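Local coordinates for protein nodulation fucosyltransferase NodZ (Bradyrhizobium sp., PDB 2HHC) that belongs to the NodZ family of bacterial nodulation proteins and has the fold of the GT-B clan of glycosyltransferases, with two domains, at residues C44-Q48 against P49-A53; E62-G66 against V67-C71; W134-E138 against E139-L143. One frame throughout, in Å; residues are numbered along the deposited sequence. Where two conformers were deposited one is given.

Interaction 1 (C44-Q48 against P49-A53); sequences CYVEQ and PFSNA
At a chi1 of 175° Val46 swings CG1 opposite its own amide nitrogen, so that CG2 faces Ala53 and CG1 lies beside Ser51. The CG2 methyl does the real packing: it lies 3.4 Å from Ala53 CB, tighter than usual for two methyl carbons. Val46 CG1 meets Ser51 CB more loosely, at 4.1 Å. Between these residues the chain reverses through a type I beta turn from Gln48 to Ser51, closed by a weak but fairly straight hydrogen bond from Ser51 N to Gln48 O (3.3 Å, 164° at the hydrogen). A water on the inner side of the bend donates to Gln48 O at 2.9 Å and also to Ser51 O, so the Gln48 carbonyl oxygen accepts from the water and, weakly, from the turn's own amide. At the outer corner, Pro49 CG sits over the centre of the Phe50 ring, 3.8 Å above its plane. The whole bend belongs to the loop between strand 35-39 and helix 54-57 in the N-terminal Rossmann-like half of the GT-B fold. Asn52 anchors its far end: OD1 accepts from Trp40 N and, weakly, from Phe54 N at the start of helix 54-57, while ND2 donates to the carbonyls of Ile38 and Asp72. Outside the bend, Val46 touches Ile261 of helix 258-274, and Ala53 rests on Trp40 and Ser43.

Interaction 2 (E62-G66 against V67-C71); sequences EDIAG and VPVIC
Ile64 and Val67 face each other as an antiparallel hydrogen-bonded pair: Ile64 N donates to Val67 O at 2.9 Å, and Val67 N returns a bond to Ile64 O at 3.0 Å. The next pair, Asp63 with Pro68, is non-hydrogen-bonded; beside it Asp63 CA makes a CA-H...O contact with Val67 O, which also takes the Ile64 amide. One step further Val69 N donates to Glu62 O at 2.9 Å. On one face Ile64 CG1 meets Val69 CG2 at 3.9 Å, the two side chains crossing at a slant. Asp63 works on the other face: a chi1 of 179° carries its carboxylate forward over the turn, where OD1 takes the N-H of Gly66 on the syn side at 3.0 Å, an Asx motif that ties down the bend. Beyond this first shell, Trp26 NE1 of helix 15-32 gives Ile64 O a second donor, and Val67 packs on Trp26, Ala29 and Gln30 of that helix. The backbones of Pro68 and Ile70 bond to Leu36, joining strand 67-70 to strand 35-39. With its type I' turn from Ile64 to Val67, this is a tight two-residue beta hairpin at the edge of the mixed N-terminal sheet.

Interaction 3 (W134-E138 against E139-L143); sequences WRCSE and EAERL
The backbone runs extended through Cys136 and Ser137 and then coils into helix 138-147, whose first turn is bonded from Glu141 N to Ser137 O (3.3 Å) and from Arg142 N to Glu138 O (3.0 Å). Ser137 is the N-cap. Its OG, turned back over its own backbone (chi1 64°), accepts from Ala140 N at 3.0 Å. Glu138 and Arg142 lie side by side one turn apart and form a salt bridge in which a single oxygen takes both donors. Glu138 OE2 receives Arg142 NE at 2.7 Å through its anti lone pair, and Arg142 NH2 at 2.9 Å from above the carboxylate plane. That oxygen stays in the guanidinium plane although the two flat groups are turned 63° apart. Cys136 leans on the helix, its SG 3.9 Å from Glu141 CG. A water joins Cys136 O to Glu141 OE2, while Glu141 OE1 pairs with Arg291 in a salt bridge that would help to balance the buried carboxylate. Helix 291-296 lines this side of the helix start: Leu295 packs against Glu138 and Glu141, and its carbonyl accepts from Arg142 NH2. Cys136 meanwhile rests on Ala23 and Ser24 of helix 15-32.

Overall arrangement
Going from the N terminus, the three local contacts come in series; none nests in or crosses another. Interaction 1 closes a bend after strand 35-39, interaction 2 closes the hairpin of strands 63-64 and 67-70, and interaction 3 starts helix 138-147 after strand 125-128. Asn52 ND2 lies 3.4 Å from Cys71 O, so the first two touch where the Asn52 side chain packs on the Cys71 carbonyl. Interactions 2 and 3 meet where Leu143 packs on Ile64 and Ala65. Interactions 1 and 3, their centres 26 Å apart, lie on opposite sides of the chain's centre, yet each touches the half built on the second sheet, through helices 258-274 and 291-296 respectively.

Interaction 1 (C44-Q48 against P49-A53)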
# COMPACT_ATOMS: atom_id res chain seq x y z
N CYS A 44 7.28 9.40 -4.07
CA CYS A 44 7.46 9.23 -5.51
C CYS A 44 6.41 9.93 -6.35
O CYS A 44 6.60 10.16 -7.54
CB CYS A 44 7.54 7.73 -5.90
SG CYS A 44 6.12 6.77 -5.45
N TYR A 45 5.29 10.28 -5.73
CA TYR A 45 4.20 10.89 -6.48
C TYR A 45 4.17 12.41 -6.37
O TYR A 45 3.39 13.06 -7.07
CB TYR A 45 2.87 10.37 -6.06
CG TYR A 45 2.73 8.92 -6.34
CD1 TYR A 45 2.77 8.43 -7.63
CD2 TYR A 45 2.62 8.03 -5.30
CE1 TYR A 45 2.66 7.05 -7.88
CE2 TYR A 45 2.53 6.68 -5.53
CZ TYR A 45 2.52 6.20 -6.79
OH TYR A 45 2.42 4.85 -6.99
N VAL A 46 4.96 13.00 -5.50
CA VAL A 46 4.91 14.45 -5.30
C VAL A 46 6.27 15.05 -5.70
O VAL A 46 7.29 14.70 -5.10
CB VAL A 46 4.57 14.73 -3.84
CG1 VAL A 46 4.62 16.22 -3.49
CG2 VAL A 46 3.17 14.16 -3.55
N GLU A 47 6.24 16.01 -6.62
CA GLU A 47 7.45 16.62 -7.16
C GLU A 47 8.21 17.45 -6.12
O GLU A 47 9.43 17.43 -6.05
CB GLU A 47 7.05 17.49 -8.38
CG GLU A 47 8.19 18.03 -9.27
CD GLU A 47 7.72 19.05 -10.33
OE1 GLU A 47 7.16 20.11 -9.95
OE2 GLU A 47 7.93 18.81 -11.55
N GLN A 48 7.47 18.13 -5.26
CA GLN A 48 8.06 19.05 -4.30
C GLN A 48 8.59 18.24 -3.09
O GLN A 48 7.81 17.64 -2.38
CB GLN A 48 7.00 20.06 -3.86
CG GLN A 48 6.42 20.95 -4.96
CD GLN A 48 5.36 20.29 -5.88
OE1 GLN A 48 4.81 19.24 -5.58
NE2 GLN A 48 5.08 20.97 -7.01
N PRO A 49 9.92 18.25 -2.82
CA PRO A 49 10.47 17.27 -1.90
C PRO A 49 10.13 17.45 -0.41
O PRO A 49 10.29 16.51 0.38
CB PRO A 49 11.97 17.48 -2.04
CG PRO A 49 12.10 18.87 -2.42
CD PRO A 49 10.98 19.12 -3.36
N PHE A 50 9.66 18.64 -0.02
CA PHE A 50 9.37 18.89 1.39
C PHE A 50 7.87 18.94 1.69
O PHE A 50 7.48 19.14 2.83
CB PHE A 50 10.08 20.13 1.89
CG PHE A 50 11.52 20.21 1.45
CD1 PHE A 50 12.40 19.19 1.75
CD2 PHE A 50 11.95 21.28 0.73
CE1 PHE A 50 13.73 19.28 1.34
CE2 PHE A 50 13.27 21.35 0.30
CZ PHE A 50 14.14 20.32 0.63
N SER A 51 7.04 18.71 0.69
CA SER A 51 5.60 18.71 0.88
C SER A 51 5.18 17.34 1.40
O SER A 51 5.57 16.30 0.81
CB SER A 51 4.93 18.95 -0.47
OG SER A 51 3.55 18.91 -0.34
N ASN A 52 4.38 17.29 2.48
CA ASN A 52 3.93 16.01 2.97
C ASN A 52 2.84 15.49 2.04
O ASN A 52 1.85 16.17 1.89
CB ASN A 52 3.40 16.20 4.40
CG ASN A 52 3.16 14.90 5.14
OD1 ASN A 52 3.12 13.84 4.53
ND2 ASN A 52 3.00 14.97 6.45
N ALA A 53 3.08 14.37 1.39
CA ALA A 53 2.15 13.88 0.38
C ALA A 53 0.85 13.36 0.95
O ALA A 53 -0.13 13.23 0.20
CB ALA A 53 2.80 12.77 -0.42
O HOH W 1 6.99 15.25 -1.02

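Interaction 2 (E62-G66 against V67-C71)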
# COMPACT_ATOMS: atom_id res chain seq x y z
N GLU A 62 -6.91 13.41 12.51
CA GLU A 62 -6.25 13.80 13.78
C GLU A 62 -6.24 12.67 14.82
O GLU A 62 -5.63 12.83 15.89
CB GLU A 62 -6.81 15.11 14.34
CG GLU A 62 -6.68 16.27 13.30
CD GLU A 62 -7.89 16.36 12.31
OE1 GLU A 62 -9.02 15.90 12.64
OE2 GLU A 62 -7.74 16.91 11.19
N ASP A 63 -6.94 11.59 14.54
CA ASP A 63 -7.01 10.42 15.42
C ASP A 63 -7.30 9.18 14.63
O ASP A 63 -8.17 9.22 13.77
CB ASP A 63 -8.12 10.63 16.46
CG ASP A 63 -8.26 9.45 17.39
OD1 ASP A 63 -8.91 8.45 17.00
OD2 ASP A 63 -7.71 9.54 18.53
N ILE A 64 -6.57 8.09 14.89
CA ILE A 64 -6.90 6.78 14.32
C ILE A 64 -7.06 5.83 15.47
O ILE A 64 -6.11 5.51 16.19
CB ILE A 64 -5.82 6.27 13.30
CG1 ILE A 64 -5.75 7.20 12.08
CG2 ILE A 64 -6.09 4.79 12.92
CD1 ILE A 64 -4.60 6.92 11.15
N ALA A 65 -8.33 5.48 15.71
CA ALA A 65 -8.64 4.51 16.74
C ALA A 65 -7.97 4.78 18.10
O ALA A 65 -7.35 3.91 18.74
CB ALA A 65 -8.40 3.10 16.27
N GLY A 66 -8.04 6.04 18.52
CA GLY A 66 -7.52 6.46 19.83
C GLY A 66 -6.11 7.01 19.89
O GLY A 66 -5.65 7.55 20.92
N VAL A 67 -5.41 6.90 18.76
CA VAL A 67 -4.04 7.35 18.66
C VAL A 67 -4.09 8.72 17.99
O VAL A 67 -4.59 8.85 16.86
CB VAL A 67 -3.16 6.39 17.83
CG1 VAL A 67 -1.78 7.00 17.53
CG2 VAL A 67 -2.98 4.96 18.48
N PRO A 68 -3.54 9.75 18.67
CA PRO A 68 -3.46 11.06 18.02
C PRO A 68 -2.55 11.02 16.80
O PRO A 68 -1.52 10.32 16.78
CB PRO A 68 -2.82 11.96 19.11
CG PRO A 68 -2.89 11.19 20.34
CD PRO A 68 -2.91 9.76 20.00
N VAL A 69 -2.88 11.78 15.76
CA VAL A 69 -2.16 11.78 14.48
C VAL A 69 -1.86 13.18 14.02
O VAL A 69 -2.71 14.05 14.06
CB VAL A 69 -2.98 11.07 13.40
CG1 VAL A 69 -2.32 11.15 12.03
CG2 VAL A 69 -3.23 9.64 13.78
N ILE A 70 -0.62 13.37 13.55
CA ILE A 70 -0.17 14.54 12.81
C ILE A 70 0.14 14.07 11.40
O ILE A 70 1.03 13.26 11.20
CB ILE A 70 1.07 15.16 13.44
CG1 ILE A 70 0.77 15.65 14.87
CG2 ILE A 70 1.55 16.35 12.61
CD1 ILE A 70 1.97 15.98 15.72
N CYS A 71 -0.57 14.60 10.41
CA CYS A 71 -0.48 14.08 9.04
C CYS A 71 -0.19 15.12 7.96
O CYS A 71 -0.35 14.80 6.76
CB CYS A 71 -1.85 13.49 8.64
SG CYS A 71 -3.16 14.69 8.33

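Interaction 3 (W134-E138 against E139-L143)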
# COMPACT_ATOMS: atom_id res chain seq x y z
N TRP A 134 4.52 -6.58 7.00
CA TRP A 134 4.48 -7.82 7.82
C TRP A 134 4.84 -7.58 9.30
O TRP A 134 4.97 -8.56 10.06
CB TRP A 134 5.36 -8.94 7.27
CG TRP A 134 5.12 -9.30 5.86
CD1 TRP A 134 5.85 -8.92 4.80
CD2 TRP A 134 4.04 -10.07 5.36
NE1 TRP A 134 5.31 -9.42 3.65
CE2 TRP A 134 4.21 -10.15 3.95
CE3 TRP A 134 2.97 -10.74 5.94
CZ2 TRP A 134 3.34 -10.88 3.13
CZ3 TRP A 134 2.09 -11.46 5.12
CH2 TRP A 134 2.28 -11.50 3.73
N ARG A 135 5.00 -6.34 9.72
CA ARG A 135 5.46 -6.10 11.12
C ARG A 135 4.32 -5.57 11.99
O ARG A 135 4.48 -4.72 12.87
CB ARG A 135 6.67 -5.14 11.11
CG ARG A 135 7.87 -5.60 10.26
CD ARG A 135 8.34 -6.93 10.59
NE ARG A 135 9.69 -7.24 10.08
CZ ARG A 135 9.97 -7.76 8.87
NH1 ARG A 135 9.05 -8.00 7.96
NH2 ARG A 135 11.24 -8.05 8.57
N CYS A 136 3.14 -6.11 11.72
CA CYS A 136 1.94 -5.81 12.49
C CYS A 136 0.88 -6.84 12.19
O CYS A 136 1.02 -7.71 11.33
CB CYS A 136 1.40 -4.44 12.14
SG CYS A 136 0.80 -4.28 10.42
N SER A 137 -0.21 -6.79 12.97
CA SER A 137 -1.30 -7.65 12.72
C SER A 137 -2.14 -7.25 11.53
O SER A 137 -2.15 -6.09 11.11
CB SER A 137 -2.26 -7.72 13.90
OG SER A 137 -2.83 -6.42 14.06
N GLU A 138 -2.87 -8.22 11.00
CA GLU A 138 -3.80 -7.93 9.92
C GLU A 138 -4.87 -6.94 10.40
O GLU A 138 -5.37 -6.12 9.63
CB GLU A 138 -4.42 -9.23 9.46
CG GLU A 138 -5.43 -9.21 8.41
CD GLU A 138 -6.29 -10.46 8.51
OE1 GLU A 138 -5.70 -11.58 8.60
OE2 GLU A 138 -7.52 -10.32 8.53
N GLU A 139 -5.24 -7.04 11.66
CA GLU A 139 -6.19 -6.08 12.22
C GLU A 139 -5.70 -4.68 12.16
O GLU A 139 -6.47 -3.73 11.87
CB GLU A 139 -6.59 -6.46 13.66
CG GLU A 139 -7.49 -7.61 13.76
CD GLU A 139 -6.88 -8.97 13.43
OE1 GLU A 139 -5.68 -9.16 13.76
OE2 GLU A 139 -7.59 -9.83 12.88
N ALA A 140 -4.42 -4.44 12.44
CA ALA A 140 -3.86 -3.10 12.34
C ALA A 140 -3.98 -2.56 10.90
O ALA A 140 -4.30 -1.41 10.66
CB ALA A 140 -2.44 -3.05 12.84
N GLU A 141 -3.72 -3.44 9.94
CA GLU A 141 -3.80 -3.06 8.53
C GLU A 141 -5.23 -2.65 8.20
O GLU A 141 -5.50 -1.65 7.52
CB GLU A 141 -3.37 -4.22 7.62
CG GLU A 141 -1.90 -4.57 7.69
CD GLU A 141 -1.68 -5.81 6.85
OE1 GLU A 141 -1.71 -5.66 5.58
OE2 GLU A 141 -1.60 -6.95 7.37
N ARG A 142 -6.20 -3.45 8.62
CA ARG A 142 -7.61 -3.17 8.31
C ARG A 142 -8.03 -1.88 8.98
O ARG A 142 -8.85 -1.07 8.43
CB ARG A 142 -8.51 -4.34 8.79
CG ARG A 142 -8.26 -5.58 8.03
CD ARG A 142 -9.09 -6.75 8.65
NE ARG A 142 -8.87 -8.02 7.98
CZ ARG A 142 -9.41 -8.33 6.85
NH1 ARG A 142 -10.27 -7.49 6.29
NH2 ARG A 142 -9.14 -9.50 6.31
N LEU A 143 -7.56 -1.65 10.19
CA LEU A 143 -7.88 -0.41 10.91
C LEU A 143 -7.43 0.81 10.15
O LEU A 143 -8.13 1.79 10.03
CB LEU A 143 -7.40 -0.51 12.34
CG LEU A 143 -8.09 0.56 13.15
CD1 LEU A 143 -8.33 0.02 14.51
CD2 LEU A 143 -7.15 1.76 13.08
O HOH W 2 0.75 -7.62 8.62